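Local coordinates for early transcribed membrane protein 13 (Plasmodium falciparum, PDB 2VWA) that is a malaria parasite membrane protein whose soluble domain binds phosphatidylethanolamine and which is probably essential for liver-stage development, at residues N25-I30 against K59-L64; H38-S43 against Q89-N94; H50-E55 against D83-L88. One frame throughout, in Å; residues are numbered along the deposited sequence.

Interaction 1 (N25-I30 against K59-L64); sequences NNFVDI and KFVQGL
Phe27 of helix 21-41 reaches across to Val61 and Leu64 of helix 54-67, joining two helices of the small all-helical soluble domain that this chain represents. The backbones stay well apart: the nearest CA atoms, those of Phe27 and Leu64, are 8.8 Å from each other, and the phenyl ring bridges the gap. CG of Phe27 stands anti to the backbone N (chi1 177°), which carries the ring outward until its far end makes the contact. Leu64 points its CB bond toward the opposite segment, and Leu64 CB lies 4.0 Å from Phe27 CZ, the two side chains crossing at a slant. Beside it, Val61 CG1 lies 4.3 Å from Phe27 CE2. All three residues are buried, and the packing continues around them: Ile70 and Leu72 also touch Phe27, while Val61 rests on Val81 and Leu84 of helix 74-99. The outer side is looser, where the partly exposed Ile30 keeps its CG2 5.1 Å from Leu64 CG. The carbonyl O of Val61, hydrogen-bonded to Gln65 NE2, sits by the edge of the Phe27 ring, near its plane and 4.0 Å from Phe27 CZ.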
loop_
_atom_site.group_PDB
_atom_site.type_symbol
_atom_site.label_atom_id
_atom_site.label_comp_id
_atom_site.label_asym_id
_atom_site.label_seq_id
_atom_site.Cartn_x
_atom_site.Cartn_y
_atom_site.Cartn_z
ATOM N N ASN A 25 -10.455 -3.448 7.366
ATOM C CA ASN A 25 -9.495 -2.941 8.351
ATOM C C ASN A 25 -8.327 -3.883 8.560
ATOM O O ASN A 25 -7.200 -3.430 8.729
ATOM C CB ASN A 25 -10.124 -2.629 9.722
ATOM C CG ASN A 25 -11.042 -1.401 9.720
ATOM O OD1 ASN A 25 -11.904 -1.290 10.601
ATOM N ND2 ASN A 25 -10.883 -0.486 8.750
ATOM N N ASN A 26 -8.593 -5.187 8.590
ATOM C CA ASN A 26 -7.553 -6.146 8.844
ATOM C C ASN A 26 -6.604 -6.137 7.645
ATOM O O ASN A 26 -5.399 -6.062 7.822
ATOM C CB ASN A 26 -8.161 -7.529 9.113
ATOM C CG ASN A 26 -7.153 -8.681 8.886
ATOM O OD1 ASN A 26 -6.299 -8.941 9.734
ATOM N ND2 ASN A 26 -7.249 -9.350 7.735
ATOM N N PHE A 27 -7.154 -6.181 6.430
ATOM C CA PHE A 27 -6.395 -6.018 5.178
ATOM C C PHE A 27 -5.502 -4.786 5.179
ATOM O O PHE A 27 -4.345 -4.857 4.801
ATOM C CB PHE A 27 -7.353 -5.905 3.982
ATOM C CG PHE A 27 -6.655 -5.672 2.663
ATOM C CD1 PHE A 27 -6.187 -6.748 1.908
ATOM C CD2 PHE A 27 -6.453 -4.378 2.177
ATOM C CE1 PHE A 27 -5.517 -6.529 0.679
ATOM C CE2 PHE A 27 -5.760 -4.159 0.971
ATOM C CZ PHE A 27 -5.299 -5.251 0.219
ATOM N N VAL A 28 -6.048 -3.647 5.587
ATOM C CA VAL A 28 -5.271 -2.420 5.618
ATOM C C VAL A 28 -4.135 -2.560 6.630
ATOM O O VAL A 28 -3.020 -2.111 6.370
ATOM C CB VAL A 28 -6.164 -1.159 5.869
ATOM C CG1 VAL A 28 -5.327 0.065 6.227
ATOM C CG2 VAL A 28 -7.018 -0.860 4.643
ATOM N N ASP A 29 -4.392 -3.238 7.740
ATOM C CA ASP A 29 -3.336 -3.472 8.714
ATOM C C ASP A 29 -2.198 -4.207 8.060
ATOM O O ASP A 29 -1.065 -3.812 8.185
ATOM C CB ASP A 29 -3.829 -4.281 9.918
ATOM C CG ASP A 29 -4.682 -3.466 10.840
ATOM O OD1 ASP A 29 -4.423 -2.238 10.981
ATOM O OD2 ASP A 29 -5.611 -4.054 11.428
ATOM N N ILE A 30 -2.524 -5.295 7.383
ATOM C CA ILE A 30 -1.544 -6.142 6.722
ATOM C C ILE A 30 -0.796 -5.349 5.625
ATOM O O ILE A 30 0.442 -5.390 5.595
ATOM C CB ILE A 30 -2.227 -7.407 6.121
ATOM C CG1 ILE A 30 -2.800 -8.283 7.250
ATOM C CG2 ILE A 30 -1.243 -8.175 5.232
ATOM C CD1 ILE A 30 -3.699 -9.458 6.794
ATOM N N LYS A 59 -0.033 -0.075 -6.858
ATOM C CA LYS A 59 0.548 -1.354 -7.282
ATOM C C LYS A 59 0.608 -2.302 -6.113
ATOM O O LYS A 59 0.396 -3.503 -6.278
ATOM C CB LYS A 59 1.932 -1.182 -7.893
ATOM C CG LYS A 59 1.952 -0.540 -9.263
ATOM C CD LYS A 59 3.368 -0.605 -9.777
ATOM C CE LYS A 59 3.605 0.338 -10.934
ATOM N NZ LYS A 59 3.113 -0.249 -12.195
ATOM N N PHE A 60 0.855 -1.744 -4.936
ATOM C CA PHE A 60 0.900 -2.518 -3.694
ATOM C C PHE A 60 -0.458 -3.049 -3.231
ATOM O O PHE A 60 -0.565 -4.195 -2.800
ATOM C CB PHE A 60 1.539 -1.708 -2.562
ATOM C CG PHE A 60 2.645 -2.423 -1.912
ATOM C CD1 PHE A 60 2.391 -3.340 -0.900
ATOM C CD2 PHE A 60 3.952 -2.243 -2.355
ATOM C CE1 PHE A 60 3.441 -4.050 -0.317
ATOM C CE2 PHE A 60 4.997 -2.957 -1.772
ATOM C CZ PHE A 60 4.741 -3.862 -0.764
ATOM N N VAL A 61 -1.479 -2.210 -3.325
ATOM C CA VAL A 61 -2.816 -2.596 -2.916
ATOM C C VAL A 61 -3.375 -3.638 -3.903
ATOM O O VAL A 61 -4.074 -4.573 -3.502
ATOM C CB VAL A 61 -3.768 -1.346 -2.763
ATOM C CG1 VAL A 61 -5.210 -1.771 -2.576
ATOM C CG2 VAL A 61 -3.321 -0.460 -1.590
ATOM N N GLN A 62 -3.041 -3.482 -5.182
ATOM C CA GLN A 62 -3.490 -4.418 -6.197
ATOM C C GLN A 62 -2.829 -5.790 -6.093
ATOM O O GLN A 62 -3.505 -6.804 -6.249
ATOM C CB GLN A 62 -3.385 -3.820 -7.606
ATOM C CG GLN A 62 -4.508 -2.804 -7.836
ATOM C CD GLN A 62 -4.646 -2.279 -9.253
ATOM O OE1 GLN A 62 -5.489 -1.406 -9.503
ATOM N NE2 GLN A 62 -3.833 -2.800 -10.190
ATOM N N GLY A 63 -1.527 -5.800 -5.799
ATOM C CA GLY A 63 -0.756 -7.029 -5.690
ATOM C C GLY A 63 -1.237 -7.792 -4.488
ATOM O O GLY A 63 -1.467 -9.012 -4.525
ATOM N N LEU A 64 -1.457 -7.052 -3.421
ATOM C CA LEU A 64 -1.825 -7.637 -2.158
ATOM C C LEU A 64 -3.206 -8.229 -2.252
ATOM O O LEU A 64 -3.456 -9.285 -1.683
ATOM C CB LEU A 64 -1.738 -6.583 -1.079
ATOM C CG LEU A 64 -1.090 -6.956 0.234
ATOM C CD1 LEU A 64 -0.048 -8.122 0.125
ATOM C CD2 LEU A 64 -0.471 -5.671 0.760
#

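Interaction 2 (H38-S43 against Q89-N94); sequences HFEHLS and QKVYAN. With PTY (phosphatidylethanolamine), chain G.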
loop_
_atom_site.group_PDB
_atom_site.type_symbol
_atom_site.label_atom_id
_atom_site.label_comp_id
_atom_site.label_asym_id
_atom_site.label_seq_id
_atom_site.Cartn_x
_atom_site.Cartn_y
_atom_site.Cartn_z
ATOM N N HIS A 38 8.729 -3.008 2.747
ATOM C CA HIS A 38 9.289 -2.678 1.444
ATOM C C HIS A 38 9.941 -1.293 1.452
ATOM O O HIS A 38 11.034 -1.118 0.940
ATOM C CB HIS A 38 8.249 -2.778 0.340
ATOM C CG HIS A 38 8.830 -2.672 -1.036
ATOM N ND1 HIS A 38 8.905 -1.477 -1.724
ATOM C CD2 HIS A 38 9.378 -3.611 -1.849
ATOM C CE1 HIS A 38 9.465 -1.688 -2.905
ATOM N NE2 HIS A 38 9.754 -2.975 -3.008
ATOM N N PHE A 39 9.282 -0.317 2.064
ATOM C CA PHE A 39 9.781 1.055 2.064
ATOM C C PHE A 39 11.047 1.233 2.887
ATOM O O PHE A 39 11.874 2.080 2.582
ATOM C CB PHE A 39 8.698 1.973 2.579
ATOM C CG PHE A 39 9.050 3.431 2.566
ATOM C CD1 PHE A 39 8.904 4.182 1.398
ATOM C CD2 PHE A 39 9.462 4.070 3.742
ATOM C CE1 PHE A 39 9.167 5.544 1.395
ATOM C CE2 PHE A 39 9.742 5.427 3.758
ATOM C CZ PHE A 39 9.594 6.176 2.596
ATOM N N GLU A 40 11.200 0.417 3.920
ATOM C CA GLU A 40 12.297 0.562 4.835
ATOM C C GLU A 40 13.534 -0.053 4.222
ATOM O O GLU A 40 14.621 0.231 4.657
ATOM C CB GLU A 40 11.949 -0.056 6.186
ATOM C CG GLU A 40 11.138 0.905 7.079
ATOM C CD GLU A 40 10.645 0.284 8.413
ATOM O OE1 GLU A 40 10.744 -0.967 8.600
ATOM O OE2 GLU A 40 10.139 1.054 9.274
ATOM N N HIS A 41 13.365 -0.845 3.170
ATOM C CA HIS A 41 14.479 -1.545 2.555
ATOM C C HIS A 41 14.986 -0.775 1.354
ATOM O O HIS A 41 16.070 -1.031 0.835
ATOM C CB HIS A 41 14.055 -2.974 2.186
ATOM C CG HIS A 41 15.074 -3.739 1.397
ATOM N ND1 HIS A 41 16.308 -4.097 1.911
ATOM C CD2 HIS A 41 15.027 -4.247 0.138
ATOM C CE1 HIS A 41 16.982 -4.775 0.996
ATOM N NE2 HIS A 41 16.228 -4.880 -0.086
ATOM N N LEU A 42 14.170 0.173 0.924
ATOM C CA LEU A 42 14.510 1.121 -0.121
ATOM C C LEU A 42 15.715 1.954 0.281
ATOM O O LEU A 42 15.867 2.308 1.458
ATOM C CB LEU A 42 13.332 2.082 -0.305
ATOM C CG LEU A 42 12.408 2.049 -1.513
ATOM C CD1 LEU A 42 12.296 0.671 -2.203
ATOM C CD2 LEU A 42 11.044 2.649 -1.153
ATOM N N SER A 43 16.535 2.329 -0.698
ATOM C CA SER A 43 17.579 3.315 -0.430
ATOM C C SER A 43 17.026 4.717 -0.118
ATOM O O SER A 43 15.854 5.048 -0.401
ATOM C CB SER A 43 18.570 3.386 -1.591
ATOM O OG SER A 43 17.996 4.031 -2.694
ATOM N N GLN A 89 3.981 8.245 5.290
ATOM C CA GLN A 89 4.468 9.541 5.708
ATOM C C GLN A 89 5.015 9.478 7.094
ATOM O O GLN A 89 6.059 10.064 7.397
ATOM C CB GLN A 89 3.357 10.580 5.611
ATOM C CG GLN A 89 3.139 11.033 4.172
ATOM C CD GLN A 89 1.908 11.885 4.009
ATOM O OE1 GLN A 89 1.179 12.121 4.967
ATOM N NE2 GLN A 89 1.675 12.372 2.777
ATOM N N LYS A 90 4.318 8.722 7.926
ATOM C CA LYS A 90 4.741 8.486 9.296
ATOM C C LYS A 90 5.964 7.543 9.431
ATOM O O LYS A 90 6.844 7.742 10.276
ATOM C CB LYS A 90 3.571 7.930 10.080
ATOM C CG LYS A 90 2.416 8.884 10.227
ATOM C CD LYS A 90 1.684 8.490 11.481
ATOM C CE LYS A 90 0.218 8.712 11.391
ATOM N NZ LYS A 90 -0.417 7.631 10.591
ATOM N N VAL A 91 6.011 6.515 8.597
ATOM C CA VAL A 91 7.184 5.671 8.561
ATOM C C VAL A 91 8.403 6.546 8.194
ATOM O O VAL A 91 9.424 6.502 8.861
ATOM C CB VAL A 91 6.991 4.472 7.581
ATOM C CG1 VAL A 91 8.316 3.724 7.358
ATOM C CG2 VAL A 91 5.871 3.513 8.084
ATOM N N TYR A 92 8.255 7.368 7.158
ATOM C CA TYR A 92 9.313 8.249 6.700
ATOM C C TYR A 92 9.741 9.270 7.741
ATOM O O TYR A 92 10.908 9.586 7.860
ATOM C CB TYR A 92 8.829 8.990 5.455
ATOM C CG TYR A 92 9.911 9.689 4.667
ATOM C CD1 TYR A 92 11.142 9.065 4.446
ATOM C CD2 TYR A 92 9.704 10.960 4.126
ATOM C CE1 TYR A 92 12.134 9.675 3.708
ATOM C CE2 TYR A 92 10.709 11.598 3.381
ATOM C CZ TYR A 92 11.922 10.930 3.178
ATOM O OH TYR A 92 12.941 11.485 2.463
ATOM N N ALA A 93 8.777 9.806 8.476
ATOM C CA ALA A 93 9.057 10.743 9.564
ATOM C C ALA A 93 9.993 10.126 10.570
ATOM O O ALA A 93 10.935 10.761 11.016
ATOM C CB ALA A 93 7.790 11.160 10.239
ATOM N N ASN A 94 9.721 8.878 10.916
ATOM C CA ASN A 94 10.499 8.195 11.914
ATOM C C ASN A 94 11.903 7.898 11.389
ATOM O O ASN A 94 12.885 8.117 12.099
ATOM C CB ASN A 94 9.760 6.966 12.441
ATOM C CG ASN A 94 10.689 5.991 13.168
ATOM O OD1 ASN A 94 11.193 5.025 12.573
ATOM N ND2 ASN A 94 10.929 6.245 14.461
HETATM C C1 PTY G . 7.572 0.106 14.321
HETATM C C2 PTY G . 13.668 0.407 13.153
HETATM C C3 PTY G . 12.982 0.235 11.800
HETATM O O4 PTY G . 6.160 0.230 14.485
HETATM C C5 PTY G . 9.563 1.272 13.393
HETATM C C6 PTY G . 8.049 1.105 13.273
HETATM O O7 PTY G . 7.389 2.362 13.467
HETATM C C8 PTY G . 6.982 3.042 12.233
HETATM O O10 PTY G . 7.763 3.123 11.298
HETATM C C11 PTY G . 5.605 3.663 12.107
HETATM C C12 PTY G . 5.392 4.686 13.222
HETATM C C13 PTY G . 4.270 5.678 12.924
HETATM C C14 PTY G . 2.884 5.070 13.115
HETATM C C15 PTY G . 2.241 5.497 14.433
HETATM C C16 PTY G . 1.096 4.564 14.825
HETATM C C17 PTY G . -0.213 5.030 14.189
HETATM C C18 PTY G . -1.375 4.096 14.507
HETATM C C19 PTY G . -2.706 4.798 14.263
HETATM C C20 PTY G . -3.428 4.216 13.049
HETATM C C21 PTY G . -3.463 5.188 11.874
HETATM C C22 PTY G . -4.599 6.200 12.009
HETATM C C23 PTY G . -5.736 5.938 11.025
HETATM C C24 PTY G . -5.662 6.856 9.805
HETATM C C25 PTY G . -6.402 6.204 8.641
HETATM C C26 PTY G . -6.118 6.868 7.297
HETATM C C27 PTY G . -7.155 6.389 6.293
HETATM C C28 PTY G . -7.414 7.377 5.165
HETATM C C29 PTY G . -8.211 6.692 4.073
HETATM C C30 PTY G . 5.580 0.582 15.775
HETATM C C31 PTY G . 5.652 2.003 16.293
HETATM O O30 PTY G . 5.034 -0.293 16.427
HETATM C C32 PTY G . 4.276 2.662 16.271
HETATM C C33 PTY G . 4.252 3.893 17.174
HETATM C C34 PTY G . 3.015 3.912 18.072
HETATM C C35 PTY G . 2.792 5.308 18.656
HETATM C C36 PTY G . 2.494 5.233 20.152
HETATM C C37 PTY G . 1.038 5.575 20.450
HETATM C C38 PTY G . 0.531 4.802 21.663
HETATM C C39 PTY G . -0.516 3.760 21.274
HETATM C C40 PTY G . -1.878 4.069 21.902
HETATM C C41 PTY G . -3.015 3.405 21.128
HETATM C C42 PTY G . -3.931 4.442 20.477
HETATM C C43 PTY G . -5.357 3.914 20.342
HETATM C C44 PTY G . -5.909 4.164 18.951
HETATM P P1 PTY G . 10.609 -0.916 12.259
HETATM O O11 PTY G . 12.162 -0.939 11.806
HETATM O O12 PTY G . 9.799 -1.592 11.176
HETATM O O13 PTY G . 10.525 -1.448 13.673
HETATM O O14 PTY G . 10.216 0.659 12.278
HETATM N N1 PTY G . 15.089 0.160 13.005
#
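Phe39 and Glu40, near the end of helix 21-41, meet Val91 and Tyr92 of helix 74-99 beside the lipid site. Phe39 CD2 lies 3.8 Å from Val91 CG1, and the ring tip continues to Tyr92, whose CD1 sits in the plane of the phenyl at its edge, 3.8 Å from Phe39 CZ. The two rings are almost perpendicular, with planes at 86°, and meet obliquely, their centroids 5.9 Å apart. CG1 of Val91 also meets the carboxylate, at 3.8 Å from Glu40 OE2, the two side chains crossing at about a right angle.

Glu40 and Val91, with Lys90, also border the phosphatidylethanolamine. Glu40 runs extended beyond CG (chi2 175°), and this brings OE1 to 2.8 Å from O12 of the phosphate. The second methyl of Val91, CG2, faces the ester carbonyl, 3.7 Å from the lipid O10, while Lys90 CB lies 3.7 Å from C13 of the acyl chain that follows it.

Further out, Gln36 NE2 is hydrogen-bonded to Glu40 OE2 and so helps to fix the turn of the carboxylate. Phe39 also touches Val51, Tyr56 and Lys47, and Tyr92 touches Lys47 and Val51 as well. The amine of Lys47 binds the carbonyl O of Leu42 and, weakly, that of Glu40, tying the end of helix 21-41 to helix 44-50.

Val91 thus has one methyl against Phe39 and Glu40 and the other by the lipid ester. With a carboxylate set this close to a phosphate, the negative charge of the phosphate would probably raise the pKa of Glu40 and favour its protonated form.

Interaction 3 (H50-E55 against D83-L88); sequences HVNNME and DLKYHL. With PTY (phosphatidylethanolamine), chain G.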
loop_
_atom_site.group_PDB
_atom_site.type_symbol
_atom_site.label_atom_id
_atom_site.label_comp_id
_atom_site.label_asym_id
_atom_site.label_seq_id
_atom_site.Cartn_x
_atom_site.Cartn_y
_atom_site.Cartn_z
ATOM N N HIS A 50 9.287 7.817 -3.247
ATOM C CA HIS A 50 8.186 6.868 -3.106
ATOM C C HIS A 50 7.125 7.239 -2.038
ATOM O O HIS A 50 5.999 6.730 -2.098
ATOM C CB HIS A 50 8.733 5.464 -2.803
ATOM C CG HIS A 50 9.310 4.739 -3.983
ATOM N ND1 HIS A 50 10.422 5.181 -4.673
ATOM C CD2 HIS A 50 8.969 3.559 -4.554
ATOM C CE1 HIS A 50 10.727 4.317 -5.627
ATOM N NE2 HIS A 50 9.858 3.324 -5.578
ATOM N N VAL A 51 7.485 8.085 -1.057
ATOM C CA VAL A 51 6.633 8.359 0.100
ATOM C C VAL A 51 5.291 8.878 -0.335
ATOM O O VAL A 51 4.289 8.607 0.305
ATOM C CB VAL A 51 7.090 9.517 0.991
ATOM C CG1 VAL A 51 6.810 9.186 2.455
ATOM C CG2 VAL A 51 8.503 9.940 0.722
ATOM N N ASN A 52 5.273 9.696 -1.368
ATOM C CA ASN A 52 4.011 10.208 -1.836
ATOM C C ASN A 52 3.714 9.683 -3.236
ATOM O O ASN A 52 2.931 10.267 -3.969
ATOM C CB ASN A 52 3.996 11.740 -1.785
ATOM C CG ASN A 52 3.971 12.272 -0.354
ATOM O OD1 ASN A 52 3.112 11.894 0.449
ATOM N ND2 ASN A 52 4.919 13.144 -0.025
ATOM N N ASN A 53 4.342 8.585 -3.614
ATOM C CA ASN A 53 4.119 8.057 -4.929
ATOM C C ASN A 53 2.864 7.176 -5.008
ATOM O O ASN A 53 2.867 6.041 -4.540
ATOM C CB ASN A 53 5.348 7.311 -5.439
ATOM C CG ASN A 53 5.190 6.901 -6.856
ATOM O OD1 ASN A 53 4.287 6.158 -7.187
ATOM N ND2 ASN A 53 6.043 7.402 -7.716
HETATM N N MSE A 54 1.815 7.732 -5.614
HETATM C CA MSE A 54 0.487 7.110 -5.691
HETATM C C MSE A 54 0.481 5.770 -6.430
HETATM O O MSE A 54 -0.084 4.784 -5.946
HETATM C CB MSE A 54 -0.491 8.067 -6.365
HETATM C CG MSE A 54 -0.634 9.355 -5.606
HETATM SE SE MSE A 54 -1.633 9.057 -3.930
HETATM C CE MSE A 54 -3.198 10.177 -4.373
ATOM N N GLU A 55 1.120 5.750 -7.594
ATOM C CA GLU A 55 1.233 4.551 -8.403
ATOM C C GLU A 55 1.901 3.396 -7.622
ATOM O O GLU A 55 1.484 2.232 -7.720
ATOM C CB GLU A 55 1.980 4.909 -9.674
ATOM C CG GLU A 55 2.250 3.766 -10.619
ATOM C CD GLU A 55 3.104 4.219 -11.820
ATOM O OE1 GLU A 55 2.491 4.646 -12.834
ATOM O OE2 GLU A 55 4.367 4.148 -11.727
ATOM N N ASP A 83 -4.864 5.427 2.720
ATOM C CA ASP A 83 -4.434 5.003 4.032
ATOM C C ASP A 83 -2.947 4.670 4.033
ATOM O O ASP A 83 -2.213 5.100 4.891
ATOM C CB ASP A 83 -5.279 3.817 4.500
ATOM C CG ASP A 83 -5.016 3.443 5.943
ATOM O OD1 ASP A 83 -3.883 2.998 6.272
ATOM O OD2 ASP A 83 -5.947 3.587 6.770
ATOM N N LEU A 84 -2.508 3.911 3.049
ATOM C CA LEU A 84 -1.080 3.622 2.884
ATOM C C LEU A 84 -0.225 4.868 2.736
ATOM O O LEU A 84 0.866 4.923 3.278
ATOM C CB LEU A 84 -0.848 2.666 1.704
ATOM C CG LEU A 84 -0.735 1.194 2.096
ATOM C CD1 LEU A 84 -1.705 0.786 3.180
ATOM C CD2 LEU A 84 -0.892 0.335 0.871
ATOM N N LYS A 85 -0.726 5.873 2.038
ATOM C CA LYS A 85 -0.058 7.166 1.980
ATOM C C LYS A 85 0.181 7.780 3.351
ATOM O O LYS A 85 1.303 8.166 3.669
ATOM C CB LYS A 85 -0.835 8.141 1.104
ATOM C CG LYS A 85 -0.121 9.478 0.876
ATOM C CD LYS A 85 -0.869 10.302 -0.121
ATOM C CE LYS A 85 -0.393 11.732 -0.090
ATOM N NZ LYS A 85 -1.441 12.625 -0.656
ATOM N N TYR A 86 -0.856 7.857 4.164
ATOM C CA TYR A 86 -0.752 8.448 5.449
ATOM C C TYR A 86 0.281 7.658 6.286
ATOM O O TYR A 86 1.150 8.258 6.958
ATOM C CB TYR A 86 -2.139 8.505 6.133
ATOM C CG TYR A 86 -2.189 9.326 7.422
ATOM C CD1 TYR A 86 -2.690 8.782 8.611
ATOM C CD2 TYR A 86 -1.705 10.645 7.455
ATOM C CE1 TYR A 86 -2.740 9.544 9.808
ATOM C CE2 TYR A 86 -1.745 11.422 8.626
ATOM C CZ TYR A 86 -2.252 10.865 9.801
ATOM O OH TYR A 86 -2.259 11.644 10.953
ATOM N N HIS A 87 0.196 6.331 6.223
ATOM C CA HIS A 87 1.072 5.485 6.958
ATOM C C HIS A 87 2.527 5.709 6.510
ATOM O O HIS A 87 3.400 5.938 7.344
ATOM C CB HIS A 87 0.656 4.019 6.776
ATOM C CG HIS A 87 1.495 3.051 7.551
ATOM N ND1 HIS A 87 1.414 2.927 8.923
ATOM C CD2 HIS A 87 2.429 2.158 7.146
ATOM C CE1 HIS A 87 2.254 1.995 9.330
ATOM N NE2 HIS A 87 2.883 1.509 8.273
ATOM N N LEU A 88 2.786 5.681 5.205
ATOM C CA LEU A 88 4.164 5.884 4.731
ATOM C C LEU A 88 4.791 7.195 5.190
ATOM O O LEU A 88 5.990 7.242 5.465
ATOM C CB LEU A 88 4.275 5.755 3.208
ATOM C CG LEU A 88 4.888 4.476 2.639
ATOM C CD1 LEU A 88 5.056 3.313 3.638
ATOM C CD2 LEU A 88 4.123 4.045 1.443
HETATM C C1 PTY G . 7.572 0.106 14.321
HETATM C C2 PTY G . 13.668 0.407 13.153
HETATM C C3 PTY G . 12.982 0.235 11.800
HETATM O O4 PTY G . 6.160 0.230 14.485
HETATM C C5 PTY G . 9.563 1.272 13.393
HETATM C C6 PTY G . 8.049 1.105 13.273
HETATM O O7 PTY G . 7.389 2.362 13.467
HETATM C C8 PTY G . 6.982 3.042 12.233
HETATM O O10 PTY G . 7.763 3.123 11.298
HETATM C C11 PTY G . 5.605 3.663 12.107
HETATM C C12 PTY G . 5.392 4.686 13.222
HETATM C C13 PTY G . 4.270 5.678 12.924
HETATM C C14 PTY G . 2.884 5.070 13.115
HETATM C C15 PTY G . 2.241 5.497 14.433
HETATM C C16 PTY G . 1.096 4.564 14.825
HETATM C C17 PTY G . -0.213 5.030 14.189
HETATM C C18 PTY G . -1.375 4.096 14.507
HETATM C C19 PTY G . -2.706 4.798 14.263
HETATM C C20 PTY G . -3.428 4.216 13.049
HETATM C C21 PTY G . -3.463 5.188 11.874
HETATM C C22 PTY G . -4.599 6.200 12.009
HETATM C C23 PTY G . -5.736 5.938 11.025
HETATM C C24 PTY G . -5.662 6.856 9.805
HETATM C C25 PTY G . -6.402 6.204 8.641
HETATM C C26 PTY G . -6.118 6.868 7.297
HETATM C C27 PTY G . -7.155 6.389 6.293
HETATM C C28 PTY G . -7.414 7.377 5.165
HETATM C C29 PTY G . -8.211 6.692 4.073
HETATM C C30 PTY G . 5.580 0.582 15.775
HETATM C C31 PTY G . 5.652 2.003 16.293
HETATM O O30 PTY G . 5.034 -0.293 16.427
HETATM C C32 PTY G . 4.276 2.662 16.271
HETATM C C33 PTY G . 4.252 3.893 17.174
HETATM C C34 PTY G . 3.015 3.912 18.072
HETATM C C35 PTY G . 2.792 5.308 18.656
HETATM C C36 PTY G . 2.494 5.233 20.152
HETATM C C37 PTY G . 1.038 5.575 20.450
HETATM C C38 PTY G . 0.531 4.802 21.663
HETATM C C39 PTY G . -0.516 3.760 21.274
HETATM C C40 PTY G . -1.878 4.069 21.902
HETATM C C41 PTY G . -3.015 3.405 21.128
HETATM C C42 PTY G . -3.931 4.442 20.477
HETATM C C43 PTY G . -5.357 3.914 20.342
HETATM C C44 PTY G . -5.909 4.164 18.951
HETATM P P1 PTY G . 10.609 -0.916 12.259
HETATM O O11 PTY G . 12.162 -0.939 11.806
HETATM O O12 PTY G . 9.799 -1.592 11.176
HETATM O O13 PTY G . 10.525 -1.448 13.673
HETATM O O14 PTY G . 10.216 0.659 12.278
HETATM N N1 PTY G . 15.089 0.160 13.005
#
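Val51 and Leu88 bring the link between helices 44-50 and 54-67 close to helix 74-99, their CA atoms 5.8 Å apart, with Asn52 and Lys85 next at 6.4 Å. The first segment is largely a turn: His50 to Asn53 form a type I beta turn, closed by the bond from Asn53 N to His50 O. Asn53 then takes the N-cap position of helix 54-67, its OD1 binding Tyr56 N.

At the inner end, CG1 of Val51 lies 3.7 Å from the backbone O of Leu88, so a methyl packs on a helix carbonyl as well as on the leucine side chain. Leu88, buried and turned toward the turn, is also packed by Ile35, Tyr56 and Met57.

Lys85 occupies the outer end. With CG anti to the backbone N (chi1 -174°) and the chain extended beyond it, its methylenes run past both Asn52 and Met54. Lys85 CE comes within 3.5 Å of Asn52 OD1, an oxygen whose hydrogen bond comes from Gln89 NE2, one turn further along the helix. Met54, a selenomethionine in this crystal, is bent at chi2 and chi3 and rests SE 4.1 Å from Lys85 CD. Met54 and Asn52 are exposed, unlike Val51 and Leu88.

Segment 83-88 also faces the lipid. Tyr86, whose CB bond leads away from the turn, places CD1 3.7 Å from acyl carbon C24 of the phosphatidylethanolamine; Asp83 lies by the same tail while its OD2 forms a salt bridge with Arg32. Helix 74-99 thus sets Leu88 and Lys85 against the turn, while Asp83 and Tyr86 belong to the phosphatidylethanolamine pocket of this all-helical domain.

In the fold
Interaction 1 is core packing, all its touching residues buried, whereas interactions 2 and 3 run from buried residues to a more open margin and both border the bound lipid. Interactions 1 and 2 share helix 21-41, and interactions 2 and 3 share helix 74-99; interaction 3 joins that helix to the turn leading into helix 54-67 and its first residues. Val61 CG2 packs on Leu84 CD2 at 3.5 Å, linking interaction 1 to interaction 3, and Tyr92 CB on Val51 CG1 at 3.6 Å links interaction 3 to interaction 2. The chemistry changes along the way: mainly apolar packing in interaction 1; phosphate, ester and the start of an acyl chain in interaction 2; points further along that chain in interaction 3.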